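Local coordinates for HMG box-containing protein 1 (Homo sapiens, PDB 3QVE), which represses transcription by binding the promoters of target genes, regulating the cell cycle and the Wnt pathway, at residues G53-E65 with K76-L89. Residues are numbered along the deposited sequence; the frame is centred on the assembly and turned at random.
With EDO (1,2-ethanediol), chain G; EDO (1,2-ethanediol), chain I; EDO (1,2-ethanediol), chain H; SO4 (sulfate ion), chain D.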
loop_
_atom_site.group_PDB
_atom_site.type_symbol
_atom_site.label_atom_id
_atom_site.label_comp_id
_atom_site.label_asym_id
_atom_site.label_seq_id
_atom_site.Cartn_x
_atom_site.Cartn_y
_atom_site.Cartn_z
ATOM N N GLY A 53 9.394 -9.939 5.378
ATOM C CA GLY A 53 9.511 -10.299 3.979
ATOM C C GLY A 53 8.164 -10.324 3.265
ATOM O O GLY A 53 8.131 -10.596 2.064
ATOM N N TYR A 54 7.062 -10.041 3.968
ATOM C CA TYR A 54 5.753 -10.051 3.325
ATOM C C TYR A 54 5.723 -9.040 2.185
ATOM O O TYR A 54 6.022 -7.877 2.372
ATOM C CB TYR A 54 4.634 -9.727 4.291
ATOM C CG TYR A 54 3.258 -9.839 3.654
ATOM C CD1 TYR A 54 2.498 -11.021 3.756
ATOM C CD2 TYR A 54 2.701 -8.755 2.983
ATOM C CE1 TYR A 54 1.223 -11.090 3.173
ATOM C CE2 TYR A 54 1.444 -8.810 2.389
ATOM C CZ TYR A 54 0.709 -9.986 2.491
ATOM O OH TYR A 54 -0.515 -10.023 1.868
ATOM N N GLY A 55 5.369 -9.517 0.999
ATOM C CA GLY A 55 5.246 -8.682 -0.168
ATOM C C GLY A 55 6.543 -8.166 -0.751
ATOM O O GLY A 55 6.540 -7.141 -1.440
ATOM N N SER A 56 7.646 -8.842 -0.472
ATOM C CA SER A 56 8.960 -8.369 -0.906
ATOM C C SER A 56 9.141 -8.351 -2.448
ATOM O O SER A 56 10.009 -7.689 -2.952
ATOM C CB SER A 56 10.068 -9.248 -0.282
ATOM O OG SER A 56 9.885 -10.582 -0.688
ATOM N N ASP A 57 8.363 -9.138 -3.168
ATOM C CA ASP A 57 8.341 -9.107 -4.608
ATOM C C ASP A 57 7.290 -8.140 -5.164
ATOM O O ASP A 57 7.050 -8.143 -6.351
ATOM C CB ASP A 57 8.021 -10.496 -5.175
ATOM C CG ASP A 57 9.098 -11.505 -4.891
ATOM O OD1 ASP A 57 10.248 -11.216 -5.253
ATOM O OD2 ASP A 57 8.788 -12.577 -4.328
ATOM N N GLY A 58 6.637 -7.358 -4.315
ATOM C CA GLY A 58 5.554 -6.506 -4.765
ATOM C C GLY A 58 4.198 -7.008 -4.348
ATOM O O GLY A 58 4.023 -8.184 -3.990
ATOM N N LEU A 59 3.237 -6.086 -4.384
ATOM C CA LEU A 59 1.845 -6.376 -4.022
ATOM C C LEU A 59 0.957 -6.076 -5.239
ATOM O O LEU A 59 0.902 -4.944 -5.706
ATOM C CB LEU A 59 1.433 -5.507 -2.832
ATOM C CG LEU A 59 2.088 -5.904 -1.490
ATOM C CD1 LEU A 59 1.791 -4.837 -0.447
ATOM C CD2 LEU A 59 1.621 -7.270 -1.030
ATOM N N LYS A 60 0.335 -7.116 -5.779
ATOM C CA LYS A 60 -0.509 -6.971 -6.932
ATOM C C LYS A 60 -1.908 -6.534 -6.501
ATOM O O LYS A 60 -2.552 -7.201 -5.719
ATOM C CB LYS A 60 -0.569 -8.282 -7.687
ATOM C CG LYS A 60 -1.348 -8.241 -9.010
ATOM C CD LYS A 60 -1.308 -9.662 -9.629
ATOM C CE LYS A 60 -2.055 -9.744 -10.923
ATOM N NZ LYS A 60 -1.929 -11.086 -11.550
ATOM N N LEU A 61 -2.369 -5.406 -7.009
ATOM C CA LEU A 61 -3.718 -4.925 -6.679
ATOM C C LEU A 61 -4.747 -5.784 -7.348
ATOM O O LEU A 61 -4.680 -5.990 -8.565
ATOM C CB LEU A 61 -3.887 -3.483 -7.167
ATOM C CG LEU A 61 -5.238 -2.806 -6.940
ATOM C CD1 LEU A 61 -5.426 -2.609 -5.443
ATOM C CD2 LEU A 61 -5.285 -1.480 -7.709
ATOM N N LEU A 62 -5.695 -6.280 -6.570
ATOM C CA LEU A 62 -6.754 -7.120 -7.068
ATOM C C LEU A 62 -8.101 -6.393 -7.103
ATOM O O LEU A 62 -8.975 -6.740 -7.904
ATOM C CB LEU A 62 -6.923 -8.370 -6.178
ATOM C CG LEU A 62 -5.787 -9.396 -6.097
ATOM C CD1 LEU A 62 -6.265 -10.650 -5.311
ATOM C CD2 LEU A 62 -5.231 -9.772 -7.478
ATOM N N SER A 63 -8.306 -5.470 -6.190
ATOM C CA SER A 63 -9.604 -4.827 -6.034
ATOM C C SER A 63 -9.513 -3.526 -5.298
ATOM O O SER A 63 -8.562 -3.305 -4.515
ATOM C CB SER A 63 -10.610 -5.749 -5.344
ATOM O OG SER A 63 -10.355 -5.855 -3.971
ATOM N N HIS A 64 -10.478 -2.628 -5.557
ATOM C CA HIS A 64 -10.490 -1.324 -4.885
ATOM C C HIS A 64 -11.889 -0.786 -4.751
ATOM O O HIS A 64 -12.745 -1.084 -5.558
ATOM C CB HIS A 64 -9.622 -0.304 -5.650
ATOM C CG HIS A 64 -10.035 -0.098 -7.091
ATOM N ND1 HIS A 64 -11.014 0.802 -7.471
ATOM C CD2 HIS A 64 -9.593 -0.675 -8.236
ATOM C CE1 HIS A 64 -11.175 0.738 -8.790
ATOM N NE2 HIS A 64 -10.321 -0.149 -9.274
ATOM N N GLU A 65 -12.094 0.038 -3.740
ATOM C CA GLU A 65 -13.340 0.741 -3.559
ATOM C C GLU A 65 -13.010 1.949 -2.686
ATOM O O GLU A 65 -11.914 2.073 -2.160
ATOM C CB GLU A 65 -14.356 -0.143 -2.810
ATOM C CG GLU A 65 -13.898 -0.536 -1.410
ATOM C CD GLU A 65 -14.816 -1.577 -0.736
ATOM O OE1 GLU A 65 -15.664 -2.128 -1.401
ATOM O OE2 GLU A 65 -14.690 -1.830 0.478
ATOM N N LYS A 76 -10.108 1.490 0.068
ATOM C CA LYS A 76 -9.920 0.172 0.600
ATOM C C LYS A 76 -9.496 -0.689 -0.549
ATOM O O LYS A 76 -10.189 -0.760 -1.562
ATOM C CB LYS A 76 -11.187 -0.335 1.256
ATOM C CG LYS A 76 -11.448 0.369 2.601
ATOM C CD LYS A 76 -12.733 -0.076 3.314
ATOM C CE LYS A 76 -12.567 -1.388 3.992
ATOM N NZ LYS A 76 -13.858 -1.946 4.501
ATOM N N LEU A 77 -8.345 -1.315 -0.384
ATOM C CA LEU A 77 -7.649 -2.027 -1.466
ATOM C C LEU A 77 -7.257 -3.393 -1.034
ATOM O O LEU A 77 -6.824 -3.559 0.105
ATOM C CB LEU A 77 -6.353 -1.286 -1.817
ATOM C CG LEU A 77 -6.402 0.204 -2.075
ATOM C CD1 LEU A 77 -4.956 0.807 -2.215
ATOM C CD2 LEU A 77 -7.302 0.438 -3.361
ATOM N N THR A 78 -7.284 -4.367 -1.951
ATOM C CA THR A 78 -6.843 -5.725 -1.601
ATOM C C THR A 78 -5.726 -6.101 -2.528
ATOM O O THR A 78 -5.811 -5.921 -3.741
ATOM C CB THR A 78 -7.994 -6.761 -1.669
ATOM O OG1 THR A 78 -8.920 -6.456 -0.633
ATOM C CG2 THR A 78 -7.467 -8.229 -1.448
ATOM N N PHE A 79 -4.661 -6.605 -1.929
ATOM C CA PHE A 79 -3.403 -6.894 -2.611
ATOM C C PHE A 79 -3.024 -8.372 -2.465
ATOM O O PHE A 79 -3.303 -8.983 -1.440
ATOM C CB PHE A 79 -2.265 -6.111 -1.974
ATOM C CG PHE A 79 -2.297 -4.643 -2.257
ATOM C CD1 PHE A 79 -1.885 -4.148 -3.476
ATOM C CD2 PHE A 79 -2.642 -3.743 -1.258
ATOM C CE1 PHE A 79 -1.878 -2.782 -3.735
ATOM C CE2 PHE A 79 -2.643 -2.375 -1.518
ATOM C CZ PHE A 79 -2.274 -1.908 -2.744
ATOM N N ASP A 80 -2.336 -8.898 -3.475
ATOM C CA ASP A 80 -1.816 -10.258 -3.503
ATOM C C ASP A 80 -0.285 -10.251 -3.522
ATOM O O ASP A 80 0.314 -9.741 -4.489
ATOM C CB ASP A 80 -2.372 -10.935 -4.752
ATOM C CG ASP A 80 -2.012 -12.414 -4.851
ATOM O OD1 ASP A 80 -1.246 -12.859 -4.021
ATOM O OD2 ASP A 80 -2.528 -13.122 -5.743
ATOM N N PRO A 81 0.375 -10.817 -2.485
ATOM C CA PRO A 81 1.831 -10.852 -2.469
ATOM C C PRO A 81 2.465 -11.942 -3.300
ATOM O O PRO A 81 3.683 -11.990 -3.384
ATOM C CB PRO A 81 2.153 -11.114 -1.011
ATOM C CG PRO A 81 1.026 -11.953 -0.562
ATOM C CD PRO A 81 -0.172 -11.379 -1.239
ATOM N N GLY A 82 1.666 -12.815 -3.885
ATOM C CA GLY A 82 2.172 -13.807 -4.836
ATOM C C GLY A 82 2.416 -15.207 -4.266
ATOM O O GLY A 82 2.877 -16.059 -4.989
ATOM N N THR A 83 2.128 -15.426 -2.986
ATOM C CA THR A 83 2.265 -16.711 -2.306
ATOM C C THR A 83 1.016 -16.975 -1.517
ATOM O O THR A 83 0.661 -16.169 -0.636
ATOM C CB THR A 83 3.389 -16.609 -1.266
ATOM O OG1 THR A 83 4.637 -16.405 -1.936
ATOM C CG2 THR A 83 3.473 -17.814 -0.476
ATOM N N VAL A 84 0.352 -18.091 -1.781
ATOM C CA VAL A 84 -0.902 -18.413 -1.088
ATOM C C VAL A 84 -0.787 -18.447 0.423
ATOM O O VAL A 84 -1.660 -17.942 1.139
ATOM C CB VAL A 84 -1.527 -19.742 -1.604
ATOM C CG1 VAL A 84 -2.778 -20.123 -0.785
ATOM C CG2 VAL A 84 -1.862 -19.615 -3.124
ATOM N N GLU A 85 0.317 -18.990 0.916
ATOM C CA GLU A 85 0.485 -19.208 2.356
ATOM C C GLU A 85 0.612 -17.891 3.106
ATOM O O GLU A 85 0.212 -17.814 4.258
ATOM C CB GLU A 85 1.688 -20.139 2.685
ATOM C CG GLU A 85 2.680 -20.434 1.517
ATOM C CD GLU A 85 2.034 -21.269 0.379
ATOM O OE1 GLU A 85 2.039 -20.824 -0.806
ATOM O OE2 GLU A 85 1.481 -22.358 0.699
ATOM N N ASP A 86 1.175 -16.863 2.462
ATOM C CA ASP A 86 1.269 -15.533 3.080
ATOM C C ASP A 86 -0.093 -14.831 3.208
ATOM O O ASP A 86 -0.315 -14.042 4.153
ATOM C CB ASP A 86 2.241 -14.647 2.282
ATOM C CG ASP A 86 3.681 -15.055 2.503
ATOM O OD1 ASP A 86 3.890 -15.946 3.314
ATOM O OD2 ASP A 86 4.591 -14.507 1.886
ATOM N N GLY A 87 -0.991 -15.129 2.272
ATOM C CA GLY A 87 -2.341 -14.590 2.281
ATOM C C GLY A 87 -2.432 -13.184 1.709
ATOM O O GLY A 87 -1.412 -12.462 1.573
ATOM N N LEU A 88 -3.664 -12.798 1.380
ATOM C CA LEU A 88 -3.958 -11.451 0.891
ATOM C C LEU A 88 -3.829 -10.416 1.991
ATOM O O LEU A 88 -3.803 -10.735 3.203
ATOM C CB LEU A 88 -5.353 -11.421 0.285
ATOM C CG LEU A 88 -5.615 -12.460 -0.831
ATOM C CD1 LEU A 88 -7.033 -12.284 -1.400
ATOM C CD2 LEU A 88 -4.549 -12.395 -1.942
ATOM N N LEU A 89 -3.746 -9.164 1.570
ATOM C CA LEU A 89 -3.730 -8.010 2.492
ATOM C C LEU A 89 -4.740 -7.017 2.019
ATOM O O LEU A 89 -4.699 -6.648 0.841
ATOM C CB LEU A 89 -2.364 -7.327 2.460
ATOM C CG LEU A 89 -2.170 -5.978 3.185
ATOM C CD1 LEU A 89 -2.384 -6.115 4.661
ATOM C CD2 LEU A 89 -0.785 -5.412 2.893
HETATM C C1 EDO G . -11.225 -3.948 -1.766
HETATM O O1 EDO G . -12.175 -4.932 -2.225
HETATM C C2 EDO G . -11.062 -4.228 -0.274
HETATM O O2 EDO G . -12.328 -4.334 0.437
HETATM C C1 EDO I . 4.446 -10.158 -7.071
HETATM O O1 EDO I . 4.581 -11.570 -6.887
HETATM C C2 EDO I . 3.010 -9.873 -7.467
HETATM O O2 EDO I . 2.164 -10.627 -6.593
HETATM C C1 EDO H . 0.764 -14.262 7.425
HETATM O O1 EDO H . 1.588 -13.810 6.336
HETATM C C2 EDO H . 0.552 -15.786 7.394
HETATM O O2 EDO H . 1.712 -16.504 7.831
HETATM S S SO4 D . -9.428 -0.713 -12.933
HETATM O O1 SO4 D . -10.732 -0.740 -12.308
HETATM O O2 SO4 D . -9.133 -1.883 -13.729
HETATM O O3 SO4 D . -9.166 0.543 -13.616
HETATM O O4 SO4 D . -8.473 -0.742 -11.860
HETATM O O HOH W 1 5.124 -12.335 0.435
HETATM O O HOH W 2 5.662 -10.250 -2.988
HETATM O O HOH W 3 -15.695 -2.973 2.553
#
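Tyr-54 lies wedged among Pro-81, Gly-87 and Leu-89 at the open end of an antiparallel beta hairpin, strands 59-69 and 72-80, which forms part of the main sheet of the AXH domain. With CG anti to the backbone N (chi1 -176°), the ring reaches across to the other chain segment. Pro-81 CB sits over one face, offset toward the rim and 4.3 Å from the ring centroid, a CH-pi contact; Asp-86 O and Gly-87 O line the edge. Phe-20 meets the same ring edge-to-face. Beside it, Leu-59 fills the hollow between Phe-79 and Pro-81: its CB presses on Phe-79 CD1 (3.6 Å), while its CD2 rests on Pro-81 CA and CB.

Further along, Leu-61 CD1 lies over a face of Phe-79 and also touches Leu-77 CB at 4.0 Å. This apolar side of the hairpin continues into Phe-99 and Phe-109. A classic beta bulge, Leu-62 and Ser-63 facing Thr-78, shifts the register by one. Leu-62 thereby turns toward the partner segment, its CD1 packing on Asp-80 CB (3.9 Å) and on CD2 of Leu-88, which belongs to the loop that follows strand 72-80.

On the opposite side, Glu-65 and Lys-76 run side by side, their charges bridged by a water rather than paired directly. Back at the open end, Asp-80 OD1 accepts from Gly-82 N in an Asx turn, and Tyr-54 OH donates to Gly-87 O at 2.6 Å, 23° out of the carbonyl plane.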